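Local coordinates for conserved domain protein (Streptococcus pneumoniae, PDB 2I7R) that is of unknown function but belongs to the glyoxalase/bleomycin resistance protein/dioxygenase superfamily and forms a two-chain assembly, at residues I26-A31 with Y78-E83. Sequence-based numbering, arbitrary orientation.
Sequences ILDKKA and YKRLNE
Arg-80 reaches from helix 74-84 to the C-terminal end of helix 16-27 and grips the carbonyl oxygen of Ile-26 with both terminal nitrogens. NH2 stands 2.9 Å from Ile-26 O and NH1 3.0 Å from the same atom, which sits almost coplanar with the guanidinium, off its NH1/NH2 edge. The fork is bent on both prongs, with N-H...O angles of 144° and 138°. Both nitrogens come from one face of the carbonyl: NH2 is tilted moderately from its plane, whereas NH1 stands well above it. With CG anti to the backbone N (chi1 -178°), the Arg-80 chain runs out extended and then bends at chi3, which turns the guanidinium edge to the oxygen. NH2 also bonds Asn-77 OD1 one turn earlier on its own helix, a second tether that helps to fix the rotation of the group. Asp-28, the first residue past helix 16-27 and of positive phi, lays its CB over one guanidinium face, toward the rim on the NH1 side, 3.6 Å from Arg-80 NH1. Its carboxylate plane is nearly parallel to the guanidinium, yet this is no salt bridge: OD2 lies 4.2 Å from Arg-80 NE, displaced far from that plane, where no N-H points at it. A water accepts from NH1 and donates weakly to Asp-28 OD1. Beneath the polar layer, Leu-81 CD2 approaches Ile-26 O at 3.5 Å and Ile-26 CG2 at 4.3 Å; both side chains rest on Phe-114 of strand 111-116. The contact thus joins the end of helix 16-27 to helix 74-84 within the glyoxalase-family fold. A cationic group at a helix C-terminus should interact favourably with the helix dipole, and nearby Asp-28 probably helps to balance its charge.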
loop_
_atom_site.group_PDB
_atom_site.type_symbol
_atom_site.label_atom_id
_atom_site.label_comp_id
_atom_site.label_asym_id
_atom_site.label_seq_id
_atom_site.Cartn_x
_atom_site.Cartn_y
_atom_site.Cartn_z
ATOM N N ILE A 26 -3.027 -12.101 12.063
ATOM C CA ILE A 26 -2.698 -12.479 10.693
ATOM C C ILE A 26 -1.193 -12.416 10.405
ATOM O O ILE A 26 -0.649 -13.300 9.752
ATOM C CB ILE A 26 -3.454 -11.627 9.699
ATOM C CG1 ILE A 26 -4.939 -12.006 9.735
ATOM C CG2 ILE A 26 -2.831 -11.779 8.280
ATOM C CD1 ILE A 26 -5.836 -10.952 9.210
ATOM N N LEU A 27 -0.529 -11.374 10.891
ATOM C CA LEU A 27 0.869 -11.153 10.605
ATOM C C LEU A 27 1.751 -11.904 11.596
ATOM O O LEU A 27 2.960 -12.074 11.372
ATOM C CB LEU A 27 1.183 -9.664 10.684
ATOM C CG LEU A 27 0.643 -8.740 9.586
ATOM C CD1 LEU A 27 0.859 -7.277 9.994
ATOM C CD2 LEU A 27 1.284 -9.100 8.213
ATOM N N ASP A 28 1.134 -12.337 12.702
ATOM C CA ASP A 28 1.830 -13.027 13.775
ATOM C C ASP A 28 2.924 -12.120 14.343
ATOM O O ASP A 28 4.005 -12.584 14.694
ATOM C CB ASP A 28 2.444 -14.334 13.263
ATOM C CG ASP A 28 2.924 -15.215 14.363
ATOM O OD1 ASP A 28 2.362 -15.149 15.463
ATOM O OD2 ASP A 28 3.863 -15.985 14.118
ATOM N N LYS A 29 2.647 -10.825 14.406
ATOM C CA LYS A 29 3.525 -9.908 15.149
ATOM C C LYS A 29 2.705 -8.769 15.679
ATOM O O LYS A 29 1.685 -8.386 15.069
ATOM C CB LYS A 29 4.708 -9.387 14.306
ATOM C CG LYS A 29 4.365 -8.354 13.281
ATOM C CD LYS A 29 5.573 -8.071 12.397
ATOM C CE LYS A 29 6.634 -7.268 13.115
ATOM N NZ LYS A 29 7.918 -7.352 12.348
ATOM N N LYS A 30 3.139 -8.237 16.818
ATOM C CA LYS A 30 2.438 -7.129 17.441
ATOM C C LYS A 30 2.736 -5.850 16.685
ATOM O O LYS A 30 3.757 -5.749 16.031
ATOM C CB LYS A 30 2.852 -6.979 18.928
ATOM C CG LYS A 30 2.604 -8.217 19.782
ATOM C CD LYS A 30 1.141 -8.412 20.044
ATOM C CE LYS A 30 0.905 -9.567 20.999
ATOM N NZ LYS A 30 -0.418 -9.360 21.669
ATOM N N ALA A 31 1.829 -4.885 16.792
ATOM C CA ALA A 31 2.087 -3.514 16.394
ATOM C C ALA A 31 3.312 -2.992 17.162
ATOM O O ALA A 31 3.438 -3.247 18.360
ATOM C CB ALA A 31 0.879 -2.654 16.729
ATOM N N TYR A 78 0.447 -20.658 5.852
ATOM C CA TYR A 78 -0.828 -21.299 5.558
ATOM C C TYR A 78 -1.393 -22.081 6.720
ATOM O O TYR A 78 -2.527 -21.852 7.120
ATOM C CB TYR A 78 -0.706 -22.210 4.341
ATOM C CG TYR A 78 -2.004 -22.779 3.857
ATOM C CD1 TYR A 78 -3.123 -21.970 3.716
ATOM C CD2 TYR A 78 -2.112 -24.136 3.519
ATOM C CE1 TYR A 78 -4.307 -22.462 3.242
ATOM C CE2 TYR A 78 -3.311 -24.657 3.039
ATOM C CZ TYR A 78 -4.409 -23.800 2.909
ATOM O OH TYR A 78 -5.613 -24.259 2.419
ATOM N N LYS A 79 -0.590 -22.996 7.246
ATOM C CA LYS A 79 -0.978 -23.828 8.374
ATOM C C LYS A 79 -1.364 -22.956 9.577
ATOM O O LYS A 79 -2.385 -23.193 10.223
ATOM C CB LYS A 79 0.164 -24.784 8.765
ATOM C CG LYS A 79 -0.227 -25.807 9.859
ATOM C CD LYS A 79 0.982 -26.272 10.676
ATOM C CE LYS A 79 1.731 -27.390 9.953
ATOM N NZ LYS A 79 2.245 -28.385 10.971
ATOM N N ARG A 80 -0.534 -21.959 9.855
ATOM C CA ARG A 80 -0.746 -21.047 10.960
ATOM C C ARG A 80 -2.110 -20.378 10.819
ATOM O O ARG A 80 -2.935 -20.382 11.769
ATOM C CB ARG A 80 0.390 -20.009 11.015
ATOM C CG ARG A 80 0.312 -19.021 12.159
ATOM C CD ARG A 80 1.471 -18.034 12.137
ATOM N NE ARG A 80 1.583 -17.268 10.893
ATOM C CZ ARG A 80 0.798 -16.241 10.536
ATOM N NH1 ARG A 80 -0.214 -15.839 11.321
ATOM N NH2 ARG A 80 1.009 -15.628 9.356
ATOM N N LEU A 81 -2.361 -19.842 9.632
ATOM C CA LEU A 81 -3.589 -19.116 9.358
ATOM C C LEU A 81 -4.837 -19.991 9.387
ATOM O O LEU A 81 -5.894 -19.527 9.819
ATOM C CB LEU A 81 -3.494 -18.312 8.051
ATOM C CG LEU A 81 -2.404 -17.238 8.032
ATOM C CD1 LEU A 81 -2.017 -16.799 6.570
ATOM C CD2 LEU A 81 -2.747 -16.035 8.961
ATOM N N ASN A 82 -4.724 -21.231 8.911
ATOM C CA ASN A 82 -5.845 -22.193 8.906
ATOM C C ASN A 82 -6.238 -22.536 10.328
ATOM O O ASN A 82 -7.426 -22.604 10.639
ATOM C CB ASN A 82 -5.494 -23.504 8.181
ATOM C CG ASN A 82 -5.783 -23.460 6.698
ATOM O OD1 ASN A 82 -6.273 -22.457 6.153
ATOM N ND2 ASN A 82 -5.477 -24.560 6.022
ATOM N N GLU A 83 -5.236 -22.776 11.177
ATOM C CA GLU A 83 -5.485 -23.050 12.597
ATOM C C GLU A 83 -6.164 -21.862 13.257
ATOM O O GLU A 83 -6.944 -22.062 14.159
ATOM C CB GLU A 83 -4.208 -23.337 13.380
ATOM C CG GLU A 83 -3.378 -24.511 12.939
ATOM C CD GLU A 83 -2.054 -24.577 13.724
ATOM O OE1 GLU A 83 -2.117 -24.462 14.978
ATOM O OE2 GLU A 83 -0.961 -24.731 13.103
HETATM O O HOH W 1 -0.630 -15.924 14.221
#